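Local coordinates for protein flagellin hook IN motif family (Aeromonas hydrophila subsp. hydrophila, PDB 6XI1) that probably forms part of the calcium-stiffened extender of an RTX adhesin, its tandem cadherin-like beta-sandwich domains holding the adhesive end away from the bacterial surface, at residues T47-V52 / G83-Y88; T69-A74 / V105-V110. All blocks are in the same frame, centred on the assembly; numbering follows the deposited sequence.

Contact 1 (T47-V52 / G83-Y88); sequences TGTLSV and GGAWTY
Two neighbouring antiparallel strands, 43-53 and 85-91, meet where G48 lies against the indole of W86. These two residues form a hydrogen-bonded pair: W86 N gives its hydrogen to G48 O (2.9 Å), while the return bond from G48 N to W86 O is longer, at 3.2 Å. The same tryptophan then bends its ring back over its partner. CG sits between the backbone N and the carbonyl carbon (chi1 59°), which lays the indole across the opposite strand, with G48 N over the centre of one face. G48 CA makes a CH-pi contact 3.8 Å from the centroid of the six-membered ring. Glycine suits this position because, with no CB, it lets the aromatic face settle directly on the main chain. L50 comes instead to the edge of the indole, near its plane, its CG 3.9 Å from W86 CD1.

In the cadherin-like beta-sandwich, strand 26-36 flanks 43-53 on its other side, and there S30 O accepts the indole N-H of W86. T47 and T87, a non-hydrogen-bonded pair on the face away from the tryptophan, lie side by side, with T47 CG2 4.0 Å from T87 OG1. The last of the backbone bonds runs from L50 N to G84 O (2.8 Å). G84 has a positive phi of 93°, a conformation readily adopted by glycine, and a water bridges L50 O to G83 O just beyond.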
ATOM      1  N   THR A  47      -2.357  70.485  16.412  1.00 27.14           N
ATOM      2  CA  THR A  47      -2.346  71.860  16.963  1.00 29.27           C
ATOM      3  C   THR A  47      -2.538  72.855  15.828  1.00 28.16           C
ATOM      4  O   THR A  47      -2.273  72.543  14.672  1.00 29.00           O
ATOM      5  CB  THR A  47      -1.062  72.172  17.747  1.00 31.05           C
ATOM      6  OG1 THR A  47      -0.026  72.193  16.765  1.00 30.83           O
ATOM      7  CG2 THR A  47      -0.804  71.210  18.885  1.00 30.37           C
ATOM      8  N   GLY A  48      -3.016  74.036  16.192  1.00 27.87           N
ATOM      9  CA  GLY A  48      -3.164  75.188  15.303  1.00 29.02           C
ATOM     10  C   GLY A  48      -3.326  76.436  16.144  1.00 26.95           C
ATOM     11  O   GLY A  48      -3.606  76.306  17.348  1.00 29.45           O
ATOM     12  N   THR A  49      -3.064  77.589  15.547  1.00 29.95           N
ATOM     13  CA  THR A  49      -3.297  78.882  16.228  1.00 27.23           C
ATOM     14  C   THR A  49      -4.345  79.654  15.437  1.00 24.76           C
ATOM     15  O   THR A  49      -4.220  79.799  14.185  1.00 27.76           O
ATOM     16  CB  THR A  49      -1.981  79.626  16.486  1.00 27.71           C
ATOM     17  OG1 THR A  49      -1.201  78.863  17.414  1.00 27.69           O
ATOM     18  CG2 THR A  49      -2.210  81.010  17.053  1.00 28.05           C
ATOM     19  N   LEU A  50      -5.348  80.107  16.167  1.00 27.50           N
ATOM     20  CA  LEU A  50      -6.347  81.077  15.670  1.00 32.25           C
ATOM     21  C   LEU A  50      -5.922  82.457  16.156  1.00 34.51           C
ATOM     22  O   LEU A  50      -5.391  82.548  17.305  1.00 30.42           O
ATOM     23  CB  LEU A  50      -7.726  80.739  16.239  1.00 31.60           C
ATOM     24  CG  LEU A  50      -8.366  79.454  15.703  1.00 32.41           C
ATOM     25  CD1 LEU A  50      -9.667  79.183  16.441  1.00 31.62           C
ATOM     26  CD2 LEU A  50      -8.605  79.536  14.212  1.00 30.34           C
ATOM     27  N   SER A  51      -6.170  83.459  15.330  1.00 36.12           N
ATOM     28  CA  SER A  51      -6.003  84.872  15.734  1.00 44.56           C
ATOM     29  C   SER A  51      -7.357  85.581  15.687  1.00 44.32           C
ATOM     30  O   SER A  51      -8.241  85.213  14.891  1.00 40.41           O
ATOM     31  CB  SER A  51      -4.957  85.544  14.902  1.00 44.66           C
ATOM     32  OG  SER A  51      -5.330  85.484  13.546  1.00 51.65           O
ATOM     33  N   VAL A  52      -7.515  86.574  16.552  1.00 42.49           N
ATOM     34  CA  VAL A  52      -8.804  87.292  16.710  1.00 40.99           C
ATOM     35  C   VAL A  52      -8.496  88.781  16.816  1.00 46.86           C
ATOM     36  O   VAL A  52      -7.619  89.140  17.609  1.00 44.53           O
ATOM     37  CB  VAL A  52      -9.567  86.772  17.936  1.00 41.04           C
ATOM     38  CG1 VAL A  52      -8.687  86.689  19.174  1.00 37.50           C
ATOM     39  CG2 VAL A  52     -10.841  87.570  18.175  1.00 43.41           C
ATOM     40  N   GLY A  83      -4.623  82.902  24.056  1.00 35.36           N
ATOM     41  CA  GLY A  83      -3.833  83.342  22.885  1.00 35.39           C
ATOM     42  C   GLY A  83      -4.284  82.706  21.586  1.00 37.35           C
ATOM     43  O   GLY A  83      -3.758  83.095  20.525  1.00 36.85           O
ATOM     44  N   GLY A  84      -5.207  81.739  21.647  1.00 37.94           N
ATOM     45  CA  GLY A  84      -5.806  81.107  20.451  1.00 34.42           C
ATOM     46  C   GLY A  84      -5.072  79.844  20.026  1.00 31.05           C
ATOM     47  O   GLY A  84      -5.286  79.386  18.884  1.00 31.39           O
ATOM     48  N   ALA A  85      -4.190  79.322  20.870  1.00 30.88           N
ATOM     49  CA  ALA A  85      -3.439  78.082  20.579  1.00 31.93           C
ATOM     50  C   ALA A  85      -4.320  76.900  20.985  1.00 27.89           C
ATOM     51  O   ALA A  85      -4.480  76.710  22.201  1.00 29.41           O
ATOM     52  CB  ALA A  85      -2.115  78.041  21.283  1.00 32.18           C
ATOM     53  N   TRP A  86      -4.824  76.149  19.997  1.00 29.13           N
ATOM     54  CA  TRP A  86      -5.683  74.953  20.211  1.00 27.70           C
ATOM     55  C   TRP A  86      -4.875  73.668  20.003  1.00 25.83           C
ATOM     56  O   TRP A  86      -3.900  73.638  19.216  1.00 24.03           O
ATOM     57  CB  TRP A  86      -6.969  74.963  19.362  1.00 25.89           C
ATOM     58  CG  TRP A  86      -6.784  75.017  17.883  1.00 24.62           C
ATOM     59  CD1 TRP A  86      -6.927  76.106  17.093  1.00 25.05           C
ATOM     60  CD2 TRP A  86      -6.506  73.912  16.993  1.00 27.91           C
ATOM     61  NE1 TRP A  86      -6.701  75.793  15.786  1.00 28.24           N
ATOM     62  CE2 TRP A  86      -6.453  74.446  15.688  1.00 28.21           C
ATOM     63  CE3 TRP A  86      -6.313  72.537  17.174  1.00 26.57           C
ATOM     64  CZ2 TRP A  86      -6.195  73.659  14.569  1.00 28.56           C
ATOM     65  CZ3 TRP A  86      -6.034  71.763  16.068  1.00 23.55           C
ATOM     66  CH2 TRP A  86      -5.975  72.311  14.793  1.00 25.88           C
ATOM     67  N   THR A  87      -5.250  72.672  20.794  1.00 27.61           N
ATOM     68  CA  THR A  87      -4.677  71.312  20.791  1.00 29.15           C
ATOM     69  C   THR A  87      -5.853  70.345  20.673  1.00 28.78           C
ATOM     70  O   THR A  87      -6.742  70.397  21.519  1.00 27.18           O
ATOM     71  CB  THR A  87      -3.856  71.053  22.057  1.00 31.70           C
ATOM     72  OG1 THR A  87      -2.916  72.126  22.109  1.00 31.86           O
ATOM     73  CG2 THR A  87      -3.165  69.702  22.069  1.00 31.10           C
ATOM     74  N   TYR A  88      -5.812  69.489  19.660  1.00 27.96           N
ATOM     75  CA  TYR A  88      -6.727  68.325  19.548  1.00 28.78           C
ATOM     76  C   TYR A  88      -5.978  67.079  20.028  1.00 27.78           C
ATOM     77  O   TYR A  88      -4.806  66.882  19.623  1.00 24.50           O
ATOM     78  CB  TYR A  88      -7.223  68.174  18.114  1.00 28.31           C
ATOM     79  CG  TYR A  88      -8.004  66.908  17.892  1.00 28.68           C
ATOM     80  CD1 TYR A  88      -9.378  66.871  18.111  1.00 28.12           C
ATOM     81  CD2 TYR A  88      -7.368  65.750  17.485  1.00 29.26           C
ATOM     82  CE1 TYR A  88     -10.110  65.713  17.877  1.00 31.12           C
ATOM     83  CE2 TYR A  88      -8.086  64.575  17.296  1.00 29.62           C
ATOM     84  CZ  TYR A  88      -9.461  64.564  17.463  1.00 29.42           C
ATOM     85  OH  TYR A  88     -10.185  63.415  17.243  1.00 29.31           O
TER
HETATM   86  O   HOH W   1      -3.776  84.238  18.159  1.00 40.21           O

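Contact 2 (T69-A74 / V105-V110); sequences TPSAGA and VETFTV
P70 and A74 meet the F108 ring obliquely, while the E106 carboxylate lies against the backbone of A74. P70 CB stands 3.8 Å from F108 CE2, and A74 CB reaches F108 CZ at 4.2 Å, so two small apolar groups partly cover the phenyl ring where it enters the domain interior beside L78. The carboxylate is carried there by a chain extended beyond CG, and E106 OE2 comes to 3.4 Å from A74 CA.

The backbone supplies the frame. T69 and T109 form an antiparallel hydrogen-bonded pair; T69 N donates to T109 O (2.9 Å), and T109 N returns the bond to T69 O. Both are beta-branched, as suits extended strands, and their CB atoms stand 4.1 Å apart on one face. Two residues further on, S71 N donates to T107 O (2.8 Å), but S71 O turns aside to receive A74 N in a type II beta turn, with G73 in the positive-phi position that such a turn commonly gives to glycine. The serine side chain replaces that carbonyl. With chi1 at 45°, S71 OG lies between the backbone N and the carbonyl carbon, and T107 N points to it at 3.0 Å along a nearly straight line (176°).

The E106 carboxylate accepts L75 N and G76 N, which follow the turn, a salt bridge from K104 and probably the hydroxyl of Y88. A buried carboxylate surrounded by so many donors is probably kept ionised, tying the turn to strand 103-111.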
ATOM      1  N   THR A  69     -16.459  73.116  22.118  1.00 35.67           N
ATOM      2  CA  THR A  69     -17.737  72.348  22.162  1.00 40.59           C
ATOM      3  C   THR A  69     -17.705  71.320  21.041  1.00 34.48           C
ATOM      4  O   THR A  69     -17.719  71.695  19.871  1.00 35.80           O
ATOM      5  CB  THR A  69     -18.978  73.241  21.990  1.00 42.72           C
ATOM      6  OG1 THR A  69     -18.902  74.271  22.975  1.00 40.54           O
ATOM      7  CG2 THR A  69     -20.284  72.482  22.128  1.00 42.88           C
ATOM      8  N   PRO A  70     -17.714  70.004  21.359  1.00 40.06           N
ATOM      9  CA  PRO A  70     -17.573  68.965  20.327  1.00 40.06           C
ATOM     10  C   PRO A  70     -18.841  68.698  19.501  1.00 41.55           C
ATOM     11  O   PRO A  70     -19.937  68.811  20.056  1.00 40.64           O
ATOM     12  CB  PRO A  70     -17.210  67.711  21.143  1.00 39.11           C
ATOM     13  CG  PRO A  70     -17.866  67.937  22.484  1.00 39.07           C
ATOM     14  CD  PRO A  70     -17.825  69.442  22.713  1.00 37.10           C
ATOM     15  N   SER A  71     -18.681  68.348  18.215  1.00 39.08           N
ATOM     16  CA  SER A  71     -19.737  67.680  17.403  1.00 38.59           C
ATOM     17  C   SER A  71     -20.249  66.442  18.162  1.00 36.44           C
ATOM     18  O   SER A  71     -19.533  65.895  19.047  1.00 33.48           O
ATOM     19  CB  SER A  71     -19.264  67.333  16.001  1.00 40.25           C
ATOM     20  OG  SER A  71     -17.955  66.745  16.010  1.00 34.88           O
ATOM     21  N   ALA A  72     -21.497  66.041  17.912  1.00 38.21           N
ATOM     22  CA  ALA A  72     -22.073  64.832  18.558  1.00 39.62           C
ATOM     23  C   ALA A  72     -21.227  63.631  18.113  1.00 38.95           C
ATOM     24  O   ALA A  72     -20.939  63.557  16.889  1.00 32.55           O
ATOM     25  CB  ALA A  72     -23.522  64.652  18.185  1.00 39.23           C
ATOM     26  N   GLY A  73     -20.799  62.792  19.056  1.00 37.32           N
ATOM     27  CA  GLY A  73     -20.069  61.553  18.739  1.00 38.98           C
ATOM     28  C   GLY A  73     -18.606  61.804  18.399  1.00 40.81           C
ATOM     29  O   GLY A  73     -17.972  60.900  17.825  1.00 37.23           O
ATOM     30  N   ALA A  74     -18.055  62.958  18.786  1.00 37.40           N
ATOM     31  CA  ALA A  74     -16.595  63.217  18.780  1.00 36.56           C
ATOM     32  C   ALA A  74     -15.927  62.266  19.764  1.00 33.56           C
ATOM     33  O   ALA A  74     -16.383  62.180  20.896  1.00 28.30           O
ATOM     34  CB  ALA A  74     -16.281  64.643  19.171  1.00 36.51           C
ATOM     35  N   VAL A 105     -14.745  62.820  10.733  1.00 27.26           N
ATOM     36  CA  VAL A 105     -14.558  64.303  10.810  1.00 27.94           C
ATOM     37  C   VAL A 105     -15.226  64.760  12.093  1.00 30.52           C
ATOM     38  O   VAL A 105     -16.385  64.363  12.323  1.00 32.73           O
ATOM     39  CB  VAL A 105     -15.094  65.011   9.558  1.00 29.29           C
ATOM     40  CG1 VAL A 105     -15.111  66.518   9.729  1.00 29.92           C
ATOM     41  CG2 VAL A 105     -14.268  64.620   8.342  1.00 27.95           C
ATOM     42  N   GLU A 106     -14.479  65.480  12.937  1.00 26.79           N
ATOM     43  CA  GLU A 106     -14.979  66.011  14.215  1.00 27.21           C
ATOM     44  C   GLU A 106     -14.773  67.522  14.202  1.00 30.06           C
ATOM     45  O   GLU A 106     -13.742  67.993  13.663  1.00 28.87           O
ATOM     46  CB  GLU A 106     -14.251  65.380  15.397  1.00 31.61           C
ATOM     47  CG  GLU A 106     -14.144  63.872  15.300  1.00 35.30           C
ATOM     48  CD  GLU A 106     -13.660  63.181  16.561  1.00 36.17           C
ATOM     49  OE1 GLU A 106     -12.879  63.781  17.341  1.00 33.32           O
ATOM     50  OE2 GLU A 106     -14.083  62.037  16.769  1.00 35.33           O
ATOM     51  N   THR A 107     -15.726  68.251  14.774  1.00 33.62           N
ATOM     52  CA  THR A 107     -15.694  69.739  14.810  1.00 34.66           C
ATOM     53  C   THR A 107     -15.767  70.208  16.249  1.00 34.01           C
ATOM     54  O   THR A 107     -16.413  69.567  17.047  1.00 33.21           O
ATOM     55  CB  THR A 107     -16.837  70.367  14.013  1.00 36.44           C
ATOM     56  OG1 THR A 107     -17.994  69.911  14.702  1.00 38.36           O
ATOM     57  CG2 THR A 107     -16.787  70.006  12.550  1.00 37.86           C
ATOM     58  N   PHE A 108     -15.092  71.314  16.546  1.00 34.93           N
ATOM     59  CA  PHE A 108     -15.061  71.911  17.895  1.00 33.32           C
ATOM     60  C   PHE A 108     -15.295  73.408  17.730  1.00 33.32           C
ATOM     61  O   PHE A 108     -14.727  74.034  16.809  1.00 35.94           O
ATOM     62  CB  PHE A 108     -13.764  71.578  18.619  1.00 32.64           C
ATOM     63  CG  PHE A 108     -13.520  70.097  18.709  1.00 30.13           C
ATOM     64  CD1 PHE A 108     -13.008  69.397  17.625  1.00 29.62           C
ATOM     65  CD2 PHE A 108     -13.851  69.405  19.855  1.00 30.48           C
ATOM     66  CE1 PHE A 108     -12.821  68.025  17.704  1.00 28.92           C
ATOM     67  CE2 PHE A 108     -13.640  68.035  19.945  1.00 30.50           C
ATOM     68  CZ  PHE A 108     -13.119  67.353  18.871  1.00 30.18           C
ATOM     69  N   THR A 109     -16.179  73.930  18.564  1.00 35.67           N
ATOM     70  CA  THR A 109     -16.587  75.351  18.519  1.00 38.35           C
ATOM     71  C   THR A 109     -15.808  76.078  19.610  1.00 31.85           C
ATOM     72  O   THR A 109     -15.856  75.632  20.758  1.00 32.20           O
ATOM     73  CB  THR A 109     -18.108  75.491  18.638  1.00 44.44           C
ATOM     74  OG1 THR A 109     -18.664  74.864  17.482  1.00 40.27           O
ATOM     75  CG2 THR A 109     -18.531  76.943  18.698  1.00 48.56           C
ATOM     76  N   VAL A 110     -15.069  77.120  19.235  1.00 34.65           N
ATOM     77  CA  VAL A 110     -14.362  78.007  20.212  1.00 36.05           C
ATOM     78  C   VAL A 110     -14.985  79.407  20.116  1.00 33.56           C
ATOM     79  O   VAL A 110     -15.625  79.706  19.079  1.00 36.14           O
ATOM     80  CB  VAL A 110     -12.835  78.021  19.989  1.00 32.09           C
ATOM     81  CG1 VAL A 110     -12.209  76.659  20.281  1.00 32.75           C
ATOM     82  CG2 VAL A 110     -12.474  78.494  18.598  1.00 31.85           C
TER

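In the fold
Contacts 1 and 2 lie about 15 Å apart, centre to centre, in the first of the four tandem domains, and their segments alternate along the chain: 47-52, 69-74, 83-88, 105-110. They meet through the interior of the sandwich. L50 CD1 of contact 1 packs on V110 CG2 of contact 2 at 3.6 Å, and Y88 CE1 lies 3.6 Å from F108 CE1. Beyond that ring contact, Y88 OH comes to 2.7 Å from E106 OE1, a probable hydrogen bond that joins the two strand pairs by a buried polar link. Neither contact supplies a calcium ligand; the calcium sites of this domain use other residues, such as D54 and D56, just past strand 43-53.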